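Side-chain contacts in LRR receptor-like serine/threonine-protein kinase RGI3 (Arabidopsis thaliana, PDB 5HZ0), which acts as a cell-surface receptor for RGF peptide hormones that maintain the root stem cell niche, pairing with SERK co-receptors to signal through its kinase domain: residues 580-585 with 603-608; 594-599 with 612-617. The protein carries 5 engineered substitutions. One frame throughout, in Å; residues are numbered along the deposited sequence.

How the contacts relate
Both contacts lie at the C-terminal end of the extracellular leucine-rich repeat solenoid, with their centres about 11 Å apart. Their segments alternate along the chain: 580-585, 594-599, 603-608, 612-617. Contact 1 joins equivalent turns of successive repeats, whereas contact 2 joins strand 593-595, the last of the long row of parallel strands, to the chain linking helices 609-613 and 616-620. The two meet in one apolar interior, where L582 CD1 lies 4.0 Å from I596 CG1 and L605 CD1 lies 4.3 Å from L614 CD1. Together they illustrate how a repeat array is finished: aliphatic packing from repeat to repeat continues into the last turns, and the turn between two short helices, led by L614, then packs against the terminal strand.

Contact 1: residues 580-585 with 603-608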
loop_
_atom_site.group_PDB
_atom_site.type_symbol
_atom_site.label_atom_id
_atom_site.label_comp_id
_atom_site.label_asym_id
_atom_site.label_seq_id
_atom_site.Cartn_x
_atom_site.Cartn_y
_atom_site.Cartn_z
ATOM N N GLY A 580 -49.316 -12.490 -8.039
ATOM C CA GLY A 580 -49.053 -13.613 -8.915
ATOM C C GLY A 580 -48.112 -14.558 -8.221
ATOM O O GLY A 580 -47.940 -14.475 -7.016
ATOM N N ASN A 581 -47.502 -15.460 -8.977
ATOM C CA ASN A 581 -46.587 -16.432 -8.407
ATOM C C ASN A 581 -45.123 -16.169 -8.734
ATOM O O ASN A 581 -44.786 -15.151 -9.323
ATOM C CB ASN A 581 -46.999 -17.861 -8.774
ATOM C CG ASN A 581 -46.854 -18.157 -10.252
ATOM O OD1 ASN A 581 -45.743 -18.230 -10.764
ATOM N ND2 ASN A 581 -47.978 -18.364 -10.936
ATOM N N LEU A 582 -44.253 -17.067 -8.291
ATOM C CA LEU A 582 -42.809 -16.914 -8.469
ATOM C C LEU A 582 -42.176 -17.698 -9.613
ATOM O O LEU A 582 -40.956 -17.747 -9.711
ATOM C CB LEU A 582 -42.073 -17.189 -7.156
ATOM C CG LEU A 582 -42.573 -16.282 -6.030
ATOM C CD1 LEU A 582 -41.877 -16.606 -4.726
ATOM C CD2 LEU A 582 -42.409 -14.790 -6.398
ATOM N N ASN A 583 -42.989 -18.350 -10.437
ATOM C CA ASN A 583 -42.484 -19.307 -11.430
ATOM C C ASN A 583 -41.351 -18.795 -12.302
ATOM O O ASN A 583 -40.443 -19.546 -12.657
ATOM C CB ASN A 583 -43.628 -19.865 -12.289
ATOM C CG ASN A 583 -44.597 -20.720 -11.475
ATOM O OD1 ASN A 583 -44.261 -21.183 -10.376
ATOM N ND2 ASN A 583 -45.804 -20.920 -12.001
ATOM N N VAL A 584 -41.399 -17.506 -12.615
ATOM C CA VAL A 584 -40.370 -16.850 -13.409
ATOM C C VAL A 584 -38.987 -16.921 -12.733
ATOM O O VAL A 584 -37.955 -16.907 -13.400
ATOM C CB VAL A 584 -40.780 -15.393 -13.702
ATOM C CG1 VAL A 584 -41.139 -14.689 -12.414
ATOM C CG2 VAL A 584 -39.678 -14.645 -14.447
ATOM N N LEU A 585 -38.970 -17.042 -11.410
ATOM C CA LEU A 585 -37.708 -17.104 -10.668
ATOM C C LEU A 585 -37.079 -18.504 -10.560
ATOM O O LEU A 585 -35.907 -18.623 -10.184
ATOM C CB LEU A 585 -37.900 -16.541 -9.254
ATOM C CG LEU A 585 -37.793 -15.043 -8.961
ATOM C CD1 LEU A 585 -38.024 -14.189 -10.203
ATOM C CD2 LEU A 585 -38.784 -14.673 -7.862
ATOM N N GLY A 603 -49.660 -18.941 -4.672
ATOM C CA GLY A 603 -49.227 -20.040 -5.519
ATOM C C GLY A 603 -48.187 -20.946 -4.888
ATOM O O GLY A 603 -47.656 -20.676 -3.795
ATOM N N ASP A 604 -47.930 -22.065 -5.547
ATOM C CA ASP A 604 -46.999 -23.030 -4.988
ATOM C C ASP A 604 -45.583 -22.925 -5.530
ATOM O O ASP A 604 -45.380 -22.614 -6.697
ATOM C CB ASP A 604 -47.505 -24.456 -5.151
ATOM C CG ASP A 604 -47.537 -24.896 -6.581
ATOM O OD1 ASP A 604 -47.992 -24.116 -7.436
ATOM O OD2 ASP A 604 -47.108 -26.031 -6.848
ATOM N N LEU A 605 -44.620 -23.222 -4.662
ATOM C CA LEU A 605 -43.209 -23.217 -4.996
ATOM C C LEU A 605 -42.719 -24.649 -4.911
ATOM O O LEU A 605 -43.159 -25.412 -4.037
ATOM C CB LEU A 605 -42.436 -22.394 -3.968
ATOM C CG LEU A 605 -43.076 -21.101 -3.491
ATOM C CD1 LEU A 605 -42.408 -20.620 -2.229
ATOM C CD2 LEU A 605 -42.957 -20.090 -4.587
ATOM N N PRO A 606 -41.782 -25.014 -5.805
ATOM C CA PRO A 606 -41.314 -26.402 -5.889
ATOM C C PRO A 606 -40.563 -26.793 -4.630
ATOM O O PRO A 606 -40.024 -25.913 -3.965
ATOM C CB PRO A 606 -40.367 -26.385 -7.097
ATOM C CG PRO A 606 -39.988 -24.950 -7.275
ATOM C CD PRO A 606 -41.165 -24.152 -6.830
ATOM N N ASN A 607 -40.501 -28.085 -4.321
ATOM C CA ASN A 607 -39.759 -28.501 -3.145
ATOM C C ASN A 607 -38.330 -28.707 -3.626
ATOM O O ASN A 607 -37.990 -29.715 -4.255
ATOM C CB ASN A 607 -40.327 -29.819 -2.621
ATOM C CG ASN A 607 -39.970 -30.082 -1.168
ATOM O OD1 ASN A 607 -39.072 -29.456 -0.609
ATOM N ND2 ASN A 607 -40.678 -31.027 -0.548
ATOM N N THR A 608 -37.486 -27.741 -3.296
ATOM C CA THR A 608 -36.123 -27.719 -3.786
ATOM C C THR A 608 -35.338 -27.169 -2.640
ATOM O O THR A 608 -35.896 -26.453 -1.810
ATOM C CB THR A 608 -35.921 -26.754 -4.972
ATOM O OG1 THR A 608 -35.915 -25.407 -4.489
ATOM C CG2 THR A 608 -37.005 -26.904 -6.020
#
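L582 and L605 meet through methyl groups, with CD1 of L582 3.7 Å from CD2 of L605. The L605 methyl also lies alongside the base of its partner, 4.0 Å from L582 CB, so one branch of L605 follows the L582 side chain from its root to one of its ends. In L582 an extended second torsion (chi2 178°) carries CD1 away from the backbone to this meeting point, while L605 uses the branch that is not extended. Next to the leucines, the CB of N581 faces the backbone of G603, at 4.5 Å from its CA. G603 has a positive phi of 113°, and at its backbone angles a CB would run into the carbonyl oxygen of the residue before; the chain turns a corner here. N583 OD1 lies near D604 O, but these two acceptors form no bond.

The alignment follows the repeat pattern. G580-N581-L582 and G603-D604-L605 occupy matching places in the LxGxIP pattern of plant leucine-rich repeats, and I558, which touches L582, holds the same place one repeat earlier. The contact thus looks like one step in a ladder of aliphatic side chains running along the solenoid. A backbone hydrogen bond between G580 and S602 ties the turns together, and another from L585 N to L582 O, 2.7 Å long, closes the turn after L582. Outside the pair, the L605 side chain also packs on L625, I627 and F611, while strand 604-605 pairs in parallel with strand 624-627 and D604 OD2 bonds to S628 OG.

No hydrogen bond crosses between the two segments, so the leucine pair contributes dispersion and hydrophobic burial, whereas directional hold on the turns probably comes from backbone bonds around it, such as G580 with S602.

Contact 2: residues 594-599 with 612-617; sequences LNISYN and RRLPLS. With NAG (2-acetamido-2-deoxy-beta-D-glucopyranose), chain E.
N595 OD1 is gripped by two donors of one residue: S597 OG, at 3.1 Å, and S597 N, at 3.3 Å. The hydroxyl approaches in the carbonyl plane on a lone pair, with a C=O...O angle of 140°; the backbone N-H also lies in that plane, and its hydrogen bond is fairly straight at 158°. The backbone bond makes an Asx turn, and the pair of bonds should restrain rotation of the amide. At the other end of this amide ND2 is joined covalently to C1 of an N-acetylglucosamine, 1.4 Å away, in the N-X-S sequon N595-I596-S597. The CB of N595 points away from 612-617, and CG stands anti to the backbone nitrogen (chi1 -167°), beside the carbonyl carbon. The sugar is also hydrogen-bonded to D572 OD2.

L614 comes to the strand at L594, where its CD2 lies 3.6 Å from L594 O and 4.0 Å from L594 CB, laying a methyl against both the backbone and the root of the side chain. The other branch, CD1, comes more loosely to I596 CG1, at 4.5 Å. L594, I596 and N599 fit the LxLxxN signature of a leucine-rich repeat, and strand 593-595 is the outermost of the parallel row. L594 packs inward on L571 of the neighbouring strand, while L614, between helices 609-613 and 616-620, packs against the outer side of this last strand, consistent with a C-terminal cap.

Farther along, N599 belongs to the family's asparagine ladder: its OD1 accepts from L578 N, and its ND2 donates to V573 O and, weakly, to I596 O. I596 O also receives N622 ND2, while the ring of Y598 stacks with that of H575.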
loop_
_atom_site.group_PDB
_atom_site.type_symbol
_atom_site.label_atom_id
_atom_site.label_comp_id
_atom_site.label_asym_id
_atom_site.label_seq_id
_atom_site.Cartn_x
_atom_site.Cartn_y
_atom_site.Cartn_z
ATOM N N LEU A 594 -33.043 -14.512 -1.587
ATOM C CA LEU A 594 -34.314 -14.078 -2.150
ATOM C C LEU A 594 -35.208 -13.611 -1.021
ATOM O O LEU A 594 -35.458 -14.375 -0.105
ATOM C CB LEU A 594 -34.999 -15.234 -2.883
ATOM C CG LEU A 594 -36.392 -14.900 -3.433
ATOM C CD1 LEU A 594 -36.329 -13.667 -4.323
ATOM C CD2 LEU A 594 -37.023 -16.082 -4.193
ATOM N N ASN A 595 -35.661 -12.360 -1.057
ATOM C CA ASN A 595 -36.621 -11.899 -0.067
ATOM C C ASN A 595 -37.906 -11.429 -0.770
ATOM O O ASN A 595 -37.920 -10.376 -1.431
ATOM C CB ASN A 595 -35.993 -10.798 0.790
ATOM C CG ASN A 595 -36.803 -10.474 2.032
ATOM O OD1 ASN A 595 -37.995 -10.774 2.086
ATOM N ND2 ASN A 595 -36.170 -9.833 3.042
ATOM N N ILE A 596 -38.950 -12.264 -0.665
ATOM C CA ILE A 596 -40.300 -12.002 -1.194
ATOM C C ILE A 596 -41.393 -11.630 -0.170
ATOM O O ILE A 596 -42.569 -11.536 -0.521
ATOM C CB ILE A 596 -40.797 -13.118 -2.153
ATOM C CG1 ILE A 596 -40.611 -14.520 -1.537
ATOM C CG2 ILE A 596 -40.075 -13.040 -3.490
ATOM C CD1 ILE A 596 -41.443 -14.807 -0.330
ATOM N N SER A 597 -41.010 -11.492 1.089
ATOM C CA SER A 597 -41.950 -11.319 2.190
ATOM C C SER A 597 -42.746 -10.021 2.142
ATOM O O SER A 597 -42.388 -9.084 1.446
ATOM C CB SER A 597 -41.215 -11.414 3.525
ATOM O OG SER A 597 -40.497 -10.225 3.797
ATOM N N TYR A 598 -43.846 -9.991 2.879
ATOM C CA TYR A 598 -44.766 -8.854 2.894
ATOM C C TYR A 598 -45.161 -8.383 1.500
ATOM O O TYR A 598 -45.001 -7.227 1.150
ATOM C CB TYR A 598 -44.252 -7.720 3.777
ATOM C CG TYR A 598 -44.048 -8.159 5.205
ATOM C CD1 TYR A 598 -45.082 -8.074 6.143
ATOM C CD2 TYR A 598 -42.828 -8.700 5.614
ATOM C CE1 TYR A 598 -44.894 -8.502 7.460
ATOM C CE2 TYR A 598 -42.632 -9.123 6.911
ATOM C CZ TYR A 598 -43.665 -9.018 7.830
ATOM O OH TYR A 598 -43.456 -9.443 9.121
ATOM N N ASN A 599 -45.653 -9.319 0.703
ATOM C CA ASN A 599 -46.247 -9.005 -0.577
ATOM C C ASN A 599 -47.590 -9.706 -0.661
ATOM O O ASN A 599 -48.055 -10.297 0.312
ATOM C CB ASN A 599 -45.335 -9.419 -1.741
ATOM C CG ASN A 599 -44.348 -8.320 -2.146
ATOM O OD1 ASN A 599 -44.745 -7.289 -2.698
ATOM N ND2 ASN A 599 -43.057 -8.554 -1.902
ATOM N N ARG A 612 -37.019 -24.404 -0.299
ATOM C CA ARG A 612 -37.058 -24.939 1.057
ATOM C C ARG A 612 -36.282 -24.086 2.073
ATOM O O ARG A 612 -36.679 -24.021 3.241
ATOM C CB ARG A 612 -36.552 -26.378 1.084
ATOM C CG ARG A 612 -36.913 -27.136 2.336
ATOM C CD ARG A 612 -38.396 -27.495 2.347
ATOM N NE ARG A 612 -38.603 -28.902 2.684
ATOM C CZ ARG A 612 -38.721 -29.369 3.926
ATOM N NH1 ARG A 612 -38.658 -28.534 4.958
ATOM N NH2 ARG A 612 -38.905 -30.670 4.138
ATOM N N ARG A 613 -35.175 -23.458 1.653
ATOM C CA ARG A 613 -34.472 -22.519 2.554
ATOM C C ARG A 613 -35.221 -21.196 2.858
ATOM O O ARG A 613 -34.872 -20.499 3.813
ATOM C CB ARG A 613 -32.976 -22.320 2.172
ATOM C CG ARG A 613 -32.536 -20.870 1.864
ATOM C CD ARG A 613 -31.049 -20.758 1.622
ATOM N NE ARG A 613 -30.420 -21.530 0.520
ATOM C CZ ARG A 613 -30.846 -21.582 -0.757
ATOM N NH1 ARG A 613 -30.167 -22.322 -1.644
ATOM N NH2 ARG A 613 -31.987 -20.976 -1.137
ATOM N N LEU A 614 -36.270 -20.874 2.099
ATOM C CA LEU A 614 -37.022 -19.641 2.373
ATOM C C LEU A 614 -37.765 -19.765 3.699
ATOM O O LEU A 614 -38.549 -20.702 3.898
ATOM C CB LEU A 614 -38.027 -19.294 1.266
ATOM C CG LEU A 614 -37.620 -18.913 -0.159
ATOM C CD1 LEU A 614 -38.863 -18.622 -0.983
ATOM C CD2 LEU A 614 -36.668 -17.717 -0.211
ATOM N N PRO A 615 -37.517 -18.818 4.613
ATOM C CA PRO A 615 -38.162 -18.819 5.936
ATOM C C PRO A 615 -39.684 -18.895 5.813
ATOM O O PRO A 615 -40.250 -18.236 4.953
ATOM C CB PRO A 615 -37.729 -17.481 6.550
ATOM C CG PRO A 615 -37.121 -16.660 5.387
ATOM C CD PRO A 615 -36.634 -17.652 4.393
ATOM N N LEU A 616 -40.333 -19.707 6.645
ATOM C CA LEU A 616 -41.780 -19.914 6.533
ATOM C C LEU A 616 -42.569 -18.655 6.899
ATOM O O LEU A 616 -43.688 -18.453 6.436
ATOM C CB LEU A 616 -42.223 -21.118 7.382
ATOM C CG LEU A 616 -43.684 -21.598 7.384
ATOM C CD1 LEU A 616 -44.292 -21.656 5.989
ATOM C CD2 LEU A 616 -43.785 -22.967 8.049
ATOM N N SER A 617 -41.979 -17.807 7.730
ATOM C CA SER A 617 -42.599 -16.530 8.056
ATOM C C SER A 617 -42.673 -15.633 6.814
ATOM O O SER A 617 -43.598 -14.833 6.674
ATOM C CB SER A 617 -41.830 -15.844 9.179
ATOM O OG SER A 617 -40.435 -16.006 8.987
HETATM C C1 NAG E . -34.758 -9.567 2.887
HETATM C C2 NAG E . -34.473 -8.445 3.894
HETATM C C3 NAG E . -32.978 -8.161 4.083
HETATM C C4 NAG E . -32.169 -9.442 4.245
HETATM C C5 NAG E . -32.562 -10.438 3.153
HETATM C C6 NAG E . -31.886 -11.791 3.317
HETATM C C7 NAG E . -35.766 -6.436 4.360
HETATM C C8 NAG E . -36.519 -5.269 3.787
HETATM N N2 NAG E . -35.164 -7.234 3.485
HETATM O O3 NAG E . -32.817 -7.430 5.266
HETATM O O4 NAG E . -30.783 -9.141 4.279
HETATM O O5 NAG E . -33.956 -10.676 3.207
HETATM O O6 NAG E . -32.373 -12.414 4.490
HETATM O O7 NAG E . -35.693 -6.620 5.574
#